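Local atomic coordinates of 1-acyl-sn-glycerol-3-phosphate acyltransferase (Thermotoga maritima, PDB entry 5KYM), a protein that catalyses acyl transfer to 1-acyl-sn-glycerol 3-phosphate, the step that makes phosphatidic acid, as an integral membrane enzyme. Residues E50-G53 / T58-F61; V153-T158 / L166-D171; S187-Y192 / E240-W245. One frame throughout, in Å; residues are numbered along the deposited sequence.

Contact 1 lies in the amino-terminal helical pair, contacts 2 and 3 in the alpha-beta part. Contact 1 is small, buried and purely apolar, made of two rings and a bound alkane, consistent with a place close to the membrane. Contact 2, in a loop following the sheet-edge strand 151-153, is partly buried and mixes three hydrogen bonds with apolar packing. Contact 3 is also partly buried, but no hydrogen bond crosses it; an indole packs on a helix end. Helix 223-243 supplies one side of contact 3 and also touches Phe-168 of contact 2, and the two lie about 5 Å apart at their nearest atoms. Contacts 1 and 2 lie on opposite sides of the chain's centre.

Contact 1: E50-G53 / T58-F61. With DD9 (nonane), chain F.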
loop_
_atom_site.group_PDB
_atom_site.type_symbol
_atom_site.label_atom_id
_atom_site.label_comp_id
_atom_site.label_asym_id
_atom_site.label_seq_id
_atom_site.Cartn_x
_atom_site.Cartn_y
_atom_site.Cartn_z
ATOM N N GLU A 50 -3.255 -3.204 10.281
ATOM C CA GLU A 50 -2.570 -4.328 9.695
ATOM C C GLU A 50 -3.590 -5.519 9.591
ATOM O O GLU A 50 -3.723 -6.150 8.543
ATOM C CB GLU A 50 -1.328 -4.625 10.520
ATOM C CG GLU A 50 -0.679 -5.978 10.233
ATOM C CD GLU A 50 0.553 -6.264 11.057
ATOM O OE1 GLU A 50 0.572 -5.889 12.227
ATOM O OE2 GLU A 50 1.515 -6.887 10.556
ATOM N N LYS A 51 -4.348 -5.768 10.660
ATOM C CA LYS A 51 -5.311 -6.857 10.651
ATOM C C LYS A 51 -6.343 -6.621 9.574
ATOM O O LYS A 51 -6.784 -7.534 8.945
ATOM C CB LYS A 51 -5.973 -7.024 12.003
ATOM C CG LYS A 51 -4.959 -7.417 13.075
ATOM C CD LYS A 51 -5.374 -7.032 14.507
ATOM C CE LYS A 51 -6.318 -8.048 15.090
ATOM N NZ LYS A 51 -7.392 -7.476 15.899
ATOM N N PHE A 52 -6.730 -5.381 9.345
ATOM C CA PHE A 52 -7.667 -5.057 8.268
ATOM C C PHE A 52 -7.076 -5.420 6.907
ATOM O O PHE A 52 -7.717 -6.101 6.082
ATOM C CB PHE A 52 -8.103 -3.596 8.327
ATOM C CG PHE A 52 -8.799 -3.141 7.098
ATOM C CD1 PHE A 52 -10.126 -3.508 6.859
ATOM C CD2 PHE A 52 -8.140 -2.355 6.136
ATOM C CE1 PHE A 52 -10.739 -3.096 5.663
ATOM C CE2 PHE A 52 -8.781 -1.942 4.978
ATOM C CZ PHE A 52 -10.068 -2.309 4.743
ATOM N N GLY A 53 -5.852 -4.976 6.686
ATOM C CA GLY A 53 -5.155 -5.308 5.436
ATOM C C GLY A 53 -5.310 -6.792 5.101
ATOM O O GLY A 53 -5.753 -7.170 4.022
ATOM N N THR A 58 -9.226 -12.053 3.059
ATOM C CA THR A 58 -10.053 -13.213 3.433
ATOM C C THR A 58 -11.492 -12.981 3.052
ATOM O O THR A 58 -12.124 -13.867 2.515
ATOM C CB THR A 58 -9.968 -13.638 4.893
ATOM O OG1 THR A 58 -10.847 -12.849 5.660
ATOM C CG2 THR A 58 -8.600 -13.539 5.437
ATOM N N TRP A 59 -11.997 -11.775 3.237
ATOM C CA TRP A 59 -13.325 -11.483 2.730
ATOM C C TRP A 59 -13.512 -11.753 1.209
ATOM O O TRP A 59 -14.627 -11.921 0.730
ATOM C CB TRP A 59 -13.702 -10.061 3.058
ATOM C CG TRP A 59 -13.539 -9.742 4.432
ATOM C CD1 TRP A 59 -13.618 -10.573 5.476
ATOM C CD2 TRP A 59 -13.299 -8.461 4.968
ATOM N NE1 TRP A 59 -13.406 -9.904 6.663
ATOM C CE2 TRP A 59 -13.235 -8.589 6.366
ATOM C CE3 TRP A 59 -13.126 -7.199 4.401
ATOM C CZ2 TRP A 59 -13.009 -7.498 7.207
ATOM C CZ3 TRP A 59 -12.893 -6.114 5.232
ATOM C CH2 TRP A 59 -12.825 -6.261 6.606
ATOM N N LEU A 60 -12.414 -11.717 0.459
ATOM C CA LEU A 60 -12.399 -12.057 -0.982
ATOM C C LEU A 60 -12.022 -13.516 -1.285
ATOM O O LEU A 60 -11.952 -13.914 -2.464
ATOM C CB LEU A 60 -11.480 -11.081 -1.753
ATOM C CG LEU A 60 -11.948 -9.629 -1.624
ATOM C CD1 LEU A 60 -10.914 -8.647 -2.081
ATOM C CD2 LEU A 60 -13.208 -9.402 -2.410
ATOM N N PHE A 61 -11.835 -14.330 -0.254
ATOM C CA PHE A 61 -11.415 -15.732 -0.474
ATOM C C PHE A 61 -10.217 -15.788 -1.435
ATOM O O PHE A 61 -10.204 -16.585 -2.379
ATOM C CB PHE A 61 -12.597 -16.594 -0.998
ATOM C CG PHE A 61 -13.838 -16.475 -0.137
ATOM C CD1 PHE A 61 -13.968 -17.219 1.006
ATOM C CD2 PHE A 61 -14.833 -15.547 -0.436
ATOM C CE1 PHE A 61 -15.033 -17.052 1.848
ATOM C CE2 PHE A 61 -15.917 -15.363 0.382
ATOM C CZ PHE A 61 -16.005 -16.104 1.535
HETATM C C1 DD9 F . -10.128 -1.507 12.396
HETATM C C2 DD9 F . -9.624 -0.291 11.637
HETATM C C3 DD9 F . -9.522 -0.642 10.168
HETATM C C4 DD9 F . -9.091 0.584 9.379
HETATM C C5 DD9 F . -8.626 0.171 7.979
HETATM C C6 DD9 F . -8.012 1.388 7.300
HETATM C C7 DD9 F . -7.901 1.324 5.776
HETATM C C8 DD9 F . -7.150 2.593 5.318
HETATM C C9 DD9 F . -7.440 2.933 3.850
#
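Phe-52 and Trp-59 form an aromatic pair, two turns apart on helix 38-59. The rings meet rim to rim. Phe-52 CE1 lies 3.7 Å from Trp-59 CZ3, and Phe-52 CD1 is 3.9 Å from Trp-59 CH2. The centroid of the Phe-52 ring is 5.9 Å from that of the indole six-membered ring, with the planes at 61°. Neither ring therefore stacks on the other. The CG of Phe-52 is anti to its own backbone N (chi1 167°), which swings the ring along the helix until its end nears the indole.

Apolar packing continues on a bound nonane. Its C5 sits over one face of the Phe-52 ring, 3.4 Å from Phe-52 CG, while nonane C7 is 3.5 Å from Phe-52 CE2. With an alanine here, the nonane would probably lose the aromatic face it lies on, and the six-membered end of Trp-59 its neighbour. Trp-59 also meets Tyr-20 edge-to-face and touches a bound phospholipid.

No hydrogen bond crosses between the two segments; within 58-61, Phe-61 N donates to Thr-58 O at 2.8 Å. Phe-61, with positive phi, closes the helix in a Schellman motif.

Phe-52 and Trp-59 touch Ile-21 and Ile-16 of helix 2-34. Helices 38-59 and 2-34 are probably the two-helix motif held to position the active site within the bilayer.

Contact 2: V153-T158 / L166-D171; sequences VFPEGT and LSFKKD
Lys-169 bends at chi2 (-43°) and chi4 (-78°), and these turns curl its amine back to the main chain of Glu-156. The Glu-156 side chain is instead extended beyond CG and carries its carboxylate to the backbone of Leu-166. Glu-156, Gly-157 and Thr-158 are the first three residues of the EGTR motif of this acyltransferase family. The segment 153-158 leaves the sheet after strand 151-153 through a type I turn from Phe-154 to Gly-157.

Three hydrogen bonds tie this turn to 166-171. Leu-166 N donates to Glu-156 OE2 at 2.6 Å, meeting the oxygen nearly along its C-O axis. The other carboxylate oxygen, OE1, accepts from His-84 N, so the glutamate bridges the EGTR and HX4D motifs. Lys-169 N reaches Pro-155 O at 3.2 Å from above the carbonyl plane, 41° out of it. Lys-169 NZ bonds Glu-156 O at 2.6 Å in the carbonyl plane, on a lone pair. A weak bond also links Lys-169 NZ to Ser-167 O.

Apolar contacts lie to either side. The side chains of Thr-158 and Leu-166 cross at about a right angle, with Thr-158 CG2 3.6 Å from Leu-166 CD1, while Thr-158 OG1 bonds Lys-197 NZ. Pro-155 and Phe-168 run side by side, and both touch Val-81 of strand 79-82. Pro-155 CG sits 3.8 Å from the centroid of the Phe-168 ring, over its face, as a CH-pi contact.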
loop_
_atom_site.group_PDB
_atom_site.type_symbol
_atom_site.label_atom_id
_atom_site.label_comp_id
_atom_site.label_asym_id
_atom_site.label_seq_id
_atom_site.Cartn_x
_atom_site.Cartn_y
_atom_site.Cartn_z
ATOM N N VAL A 153 4.569 4.384 -1.789
ATOM C CA VAL A 153 4.648 5.277 -2.952
ATOM C C VAL A 153 4.513 4.418 -4.241
ATOM O O VAL A 153 5.092 3.337 -4.310
ATOM C CB VAL A 153 5.982 6.066 -2.807
ATOM C CG1 VAL A 153 6.582 6.510 -4.126
ATOM C CG2 VAL A 153 5.784 7.242 -1.869
ATOM N N PHE A 154 3.700 4.869 -5.208
ATOM C CA PHE A 154 3.473 4.145 -6.448
ATOM C C PHE A 154 4.042 4.944 -7.590
ATOM O O PHE A 154 3.325 5.646 -8.257
ATOM C CB PHE A 154 1.974 3.875 -6.643
ATOM C CG PHE A 154 1.398 2.933 -5.637
ATOM C CD1 PHE A 154 1.767 1.616 -5.606
ATOM C CD2 PHE A 154 0.431 3.327 -4.816
ATOM C CE1 PHE A 154 1.228 0.746 -4.662
ATOM C CE2 PHE A 154 -0.147 2.467 -3.867
ATOM C CZ PHE A 154 0.259 1.174 -3.784
ATOM N N PRO A 155 5.351 4.886 -7.807
ATOM C CA PRO A 155 5.985 5.781 -8.744
ATOM C C PRO A 155 5.368 5.839 -10.169
ATOM O O PRO A 155 5.606 6.824 -10.866
ATOM C CB PRO A 155 7.430 5.217 -8.886
ATOM C CG PRO A 155 7.617 4.201 -7.889
ATOM C CD PRO A 155 6.242 3.780 -7.446
ATOM N N GLU A 156 4.643 4.788 -10.607
ATOM C CA GLU A 156 4.008 4.791 -11.933
ATOM C C GLU A 156 2.952 5.923 -12.001
ATOM O O GLU A 156 2.625 6.422 -13.088
ATOM C CB GLU A 156 3.390 3.435 -12.350
ATOM C CG GLU A 156 3.639 2.139 -11.486
ATOM C CD GLU A 156 3.354 0.882 -12.293
ATOM O OE1 GLU A 156 2.673 -0.065 -11.812
ATOM O OE2 GLU A 156 3.821 0.854 -13.437
ATOM N N GLY A 157 2.432 6.310 -10.840
ATOM C CA GLY A 157 1.512 7.422 -10.717
ATOM C C GLY A 157 0.059 7.126 -11.065
ATOM O O GLY A 157 -0.766 7.997 -11.114
ATOM N N THR A 158 -0.263 5.867 -11.271
ATOM C CA THR A 158 -1.556 5.416 -11.755
ATOM C C THR A 158 -1.501 3.900 -11.727
ATOM O O THR A 158 -0.426 3.306 -11.772
ATOM C CB THR A 158 -1.821 5.889 -13.200
ATOM O OG1 THR A 158 -3.055 5.350 -13.661
ATOM C CG2 THR A 158 -0.799 5.404 -14.173
ATOM N N LEU A 166 4.171 0.103 -15.913
ATOM C CA LEU A 166 4.427 1.294 -16.667
ATOM C C LEU A 166 5.763 1.878 -16.248
ATOM O O LEU A 166 6.388 1.422 -15.292
ATOM C CB LEU A 166 3.327 2.298 -16.403
ATOM C CG LEU A 166 1.880 1.809 -16.666
ATOM C CD1 LEU A 166 0.888 2.671 -15.886
ATOM C CD2 LEU A 166 1.516 1.694 -18.138
ATOM N N SER A 167 6.217 2.888 -16.986
ATOM C CA SER A 167 7.461 3.600 -16.648
ATOM C C SER A 167 7.322 4.338 -15.352
ATOM O O SER A 167 6.265 4.872 -15.100
ATOM C CB SER A 167 7.849 4.596 -17.742
ATOM O OG SER A 167 8.473 3.930 -18.809
ATOM N N PHE A 168 8.364 4.409 -14.541
ATOM C CA PHE A 168 8.295 5.215 -13.311
ATOM C C PHE A 168 8.352 6.677 -13.762
ATOM O O PHE A 168 9.260 7.050 -14.471
ATOM C CB PHE A 168 9.436 4.830 -12.330
ATOM C CG PHE A 168 9.232 3.501 -11.577
ATOM C CD1 PHE A 168 8.306 2.534 -11.966
ATOM C CD2 PHE A 168 9.952 3.250 -10.425
ATOM C CE1 PHE A 168 8.117 1.365 -11.242
ATOM C CE2 PHE A 168 9.776 2.090 -9.699
ATOM C CZ PHE A 168 8.891 1.130 -10.148
ATOM N N LYS A 169 7.357 7.483 -13.415
ATOM C CA LYS A 169 7.330 8.897 -13.792
ATOM C C LYS A 169 8.659 9.566 -13.340
ATOM O O LYS A 169 9.252 9.203 -12.331
ATOM C CB LYS A 169 6.069 9.631 -13.219
ATOM C CG LYS A 169 4.663 9.231 -13.739
ATOM C CD LYS A 169 4.546 9.009 -15.291
ATOM C CE LYS A 169 3.364 8.100 -15.731
ATOM N NZ LYS A 169 3.467 6.563 -15.584
ATOM N N LYS A 170 9.152 10.513 -14.132
ATOM C CA LYS A 170 10.371 11.282 -13.819
ATOM C C LYS A 170 10.160 12.035 -12.505
ATOM O O LYS A 170 9.087 12.508 -12.210
ATOM C CB LYS A 170 10.726 12.231 -15.008
ATOM C CG LYS A 170 11.909 13.208 -14.857
ATOM C CD LYS A 170 11.512 14.627 -15.322
ATOM C CE LYS A 170 12.680 15.507 -15.768
ATOM N NZ LYS A 170 13.734 15.555 -14.720
ATOM N N ASP A 171 11.212 12.118 -11.723
ATOM C CA ASP A 171 11.221 12.694 -10.357
ATOM C C ASP A 171 10.363 11.932 -9.349
ATOM O O ASP A 171 10.091 12.474 -8.276
ATOM C CB ASP A 171 10.881 14.211 -10.339
ATOM C CG ASP A 171 11.872 15.071 -11.173
ATOM O OD1 ASP A 171 13.099 14.765 -11.271
ATOM O OD2 ASP A 171 11.416 16.095 -11.731
#

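Contact 3: S187-Y192 / E240-W245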
loop_
_atom_site.group_PDB
_atom_site.type_symbol
_atom_site.label_atom_id
_atom_site.label_comp_id
_atom_site.label_asym_id
_atom_site.label_seq_id
_atom_site.Cartn_x
_atom_site.Cartn_y
_atom_site.Cartn_z
ATOM N N SER A 187 7.202 -5.951 -5.162
ATOM C CA SER A 187 6.542 -6.301 -6.398
ATOM C C SER A 187 5.253 -7.018 -6.041
ATOM O O SER A 187 5.253 -7.946 -5.212
ATOM C CB SER A 187 7.408 -7.244 -7.196
ATOM O OG SER A 187 8.723 -6.772 -7.361
ATOM N N ILE A 188 4.156 -6.600 -6.673
ATOM C CA ILE A 188 2.805 -7.103 -6.393
ATOM C C ILE A 188 2.330 -7.813 -7.649
ATOM O O ILE A 188 2.391 -7.221 -8.769
ATOM C CB ILE A 188 1.850 -5.945 -6.176
ATOM C CG1 ILE A 188 2.254 -5.131 -4.933
ATOM C CG2 ILE A 188 0.411 -6.458 -6.050
ATOM C CD1 ILE A 188 1.359 -3.935 -4.607
ATOM N N TRP A 189 1.879 -9.066 -7.513
ATOM C CA TRP A 189 1.214 -9.701 -8.615
ATOM C C TRP A 189 -0.026 -10.432 -8.230
ATOM O O TRP A 189 0.016 -11.236 -7.349
ATOM C CB TRP A 189 2.114 -10.705 -9.238
ATOM C CG TRP A 189 1.467 -11.270 -10.486
ATOM C CD1 TRP A 189 1.026 -12.504 -10.696
ATOM C CD2 TRP A 189 1.199 -10.540 -11.681
ATOM N NE1 TRP A 189 0.508 -12.618 -11.951
ATOM C CE2 TRP A 189 0.585 -11.413 -12.579
ATOM C CE3 TRP A 189 1.423 -9.208 -12.063
ATOM C CZ2 TRP A 189 0.153 -11.019 -13.829
ATOM C CZ3 TRP A 189 0.996 -8.809 -13.310
ATOM C CH2 TRP A 189 0.358 -9.712 -14.178
ATOM N N GLY A 190 -1.120 -10.190 -8.942
ATOM C CA GLY A 190 -2.437 -10.814 -8.685
ATOM C C GLY A 190 -3.585 -9.918 -8.177
ATOM O O GLY A 190 -4.721 -10.291 -8.275
ATOM N N THR A 191 -3.296 -8.767 -7.624
ATOM C CA THR A 191 -4.326 -7.899 -7.211
ATOM C C THR A 191 -5.037 -7.378 -8.459
ATOM O O THR A 191 -6.231 -7.046 -8.402
ATOM C CB THR A 191 -3.821 -6.712 -6.372
ATOM O OG1 THR A 191 -2.798 -5.978 -7.080
ATOM C CG2 THR A 191 -3.294 -7.175 -5.123
ATOM N N TYR A 192 -4.322 -7.301 -9.578
ATOM C CA TYR A 192 -4.970 -6.937 -10.851
ATOM C C TYR A 192 -6.075 -7.921 -11.332
ATOM O O TYR A 192 -7.083 -7.487 -11.861
ATOM C CB TYR A 192 -3.921 -6.681 -11.950
ATOM C CG TYR A 192 -4.494 -6.655 -13.325
ATOM C CD1 TYR A 192 -5.149 -5.521 -13.815
ATOM C CD2 TYR A 192 -4.443 -7.761 -14.135
ATOM C CE1 TYR A 192 -5.737 -5.493 -15.076
ATOM C CE2 TYR A 192 -4.987 -7.721 -15.427
ATOM C CZ TYR A 192 -5.619 -6.573 -15.865
ATOM O OH TYR A 192 -6.152 -6.508 -17.092
ATOM N N GLU A 240 8.907 -12.599 -12.331
ATOM C CA GLU A 240 9.064 -13.866 -11.627
ATOM C C GLU A 240 7.772 -14.347 -11.002
ATOM O O GLU A 240 7.470 -15.546 -11.020
ATOM C CB GLU A 240 10.079 -13.740 -10.512
ATOM C CG GLU A 240 11.502 -13.640 -11.036
ATOM C CD GLU A 240 12.543 -13.483 -9.941
ATOM O OE1 GLU A 240 12.261 -13.872 -8.762
ATOM O OE2 GLU A 240 13.642 -12.978 -10.309
ATOM N N LEU A 241 7.036 -13.403 -10.425
ATOM C CA LEU A 241 5.736 -13.680 -9.846
ATOM C C LEU A 241 4.665 -14.088 -10.894
ATOM O O LEU A 241 3.934 -15.019 -10.688
ATOM C CB LEU A 241 5.295 -12.508 -8.999
ATOM C CG LEU A 241 6.119 -12.244 -7.724
ATOM C CD1 LEU A 241 5.638 -10.976 -7.005
ATOM C CD2 LEU A 241 5.998 -13.373 -6.756
ATOM N N LYS A 242 4.620 -13.418 -12.034
ATOM C CA LYS A 242 3.705 -13.676 -13.123
ATOM C C LYS A 242 3.877 -15.113 -13.619
ATOM O O LYS A 242 2.927 -15.701 -14.170
ATOM C CB LYS A 242 3.952 -12.685 -14.275
ATOM C CG LYS A 242 2.942 -12.778 -15.435
ATOM C CD LYS A 242 3.163 -11.824 -16.613
ATOM C CE LYS A 242 2.865 -10.379 -16.162
ATOM N NZ LYS A 242 2.610 -9.208 -17.091
ATOM N N ALA A 243 5.070 -15.677 -13.498
ATOM C CA ALA A 243 5.437 -16.897 -14.205
ATOM C C ALA A 243 5.444 -18.106 -13.298
ATOM O O ALA A 243 5.201 -19.208 -13.782
ATOM C CB ALA A 243 6.795 -16.727 -14.855
ATOM N N ARG A 244 5.682 -17.909 -11.990
ATOM C CA ARG A 244 5.691 -19.003 -11.046
ATOM C C ARG A 244 4.396 -19.728 -11.050
ATOM O O ARG A 244 3.385 -19.145 -10.761
ATOM C CB ARG A 244 5.891 -18.518 -9.645
ATOM C CG ARG A 244 7.359 -18.451 -9.301
ATOM C CD ARG A 244 7.572 -18.047 -7.854
ATOM N NE ARG A 244 8.890 -17.380 -7.776
ATOM C CZ ARG A 244 9.177 -16.375 -6.962
ATOM N NH1 ARG A 244 8.219 -15.928 -6.125
ATOM N NH2 ARG A 244 10.410 -15.812 -6.986
ATOM N N TRP A 245 4.442 -21.002 -11.383
ATOM C CA TRP A 245 3.387 -21.948 -11.049
ATOM C C TRP A 245 3.460 -22.323 -9.571
ATOM O O TRP A 245 4.532 -22.538 -9.016
ATOM C CB TRP A 245 3.514 -23.251 -11.884
ATOM C CG TRP A 245 2.453 -24.242 -11.592
ATOM C CD1 TRP A 245 1.194 -24.309 -12.155
ATOM C CD2 TRP A 245 2.527 -25.278 -10.617
ATOM N NE1 TRP A 245 0.498 -25.358 -11.594
ATOM C CE2 TRP A 245 1.275 -25.956 -10.634
ATOM C CE3 TRP A 245 3.533 -25.708 -9.725
ATOM C CZ2 TRP A 245 0.988 -27.030 -9.777
ATOM C CZ3 TRP A 245 3.263 -26.816 -8.858
ATOM C CH2 TRP A 245 1.987 -27.448 -8.896
#
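One face of the Trp-189 indole is covered by Lys-242. The CA of Lys-242 stands over the five-membered ring, 3.8 Å from its centroid and 19° off the ring normal, a CH-pi contact. The Lys-242 chain then runs on obliquely across the indole. Its CG is 3.7 Å from Trp-189 CZ2, and its CE is 3.3 Å from Trp-189 CH2. A bend at chi3 (-69°) turns the end of the lysine along the six-membered ring instead of straight past it. The backbone oxygen of Leu-241 also approaches the indole, obliquely, 3.8 Å from Trp-189 CD1. The ring of His-193 also meets the indole.

A chi1 of -174° sets the indole opposite the backbone N of Trp-189, beside the last turn of the helix, and leaves CB to face Leu-241. Trp-189 CB and Leu-241 CB are 3.7 Å apart. Leu-241 CD1 reaches the strand and lies 3.5 Å from Ser-187 O and 4.1 Å from Ser-187 CB. No hydrogen bond crosses between the two segments. The hydroxyl of Ser-187 pairs elsewhere, with His-212 NE2 and Val-234 O. Arg-244, the first residue past the helix, forms a salt bridge with Glu-240 and another with Glu-67.

Strand 183-189 is the middle strand of the five-stranded mixed sheet, antiparallel to strand 207-211 and parallel to strand 79-82. Ser-187 and Trp-189 direct their side chains to helix 223-243 on one face. Ile-188 packs on helix 89-96 on the other. Gly-190 then serves as N-cap of the short helix 191-194, and Leu-241 also touches Phe-208 and Lys-210 of strand 207-211, so the end of helix 223-243 rests on two adjoining strands.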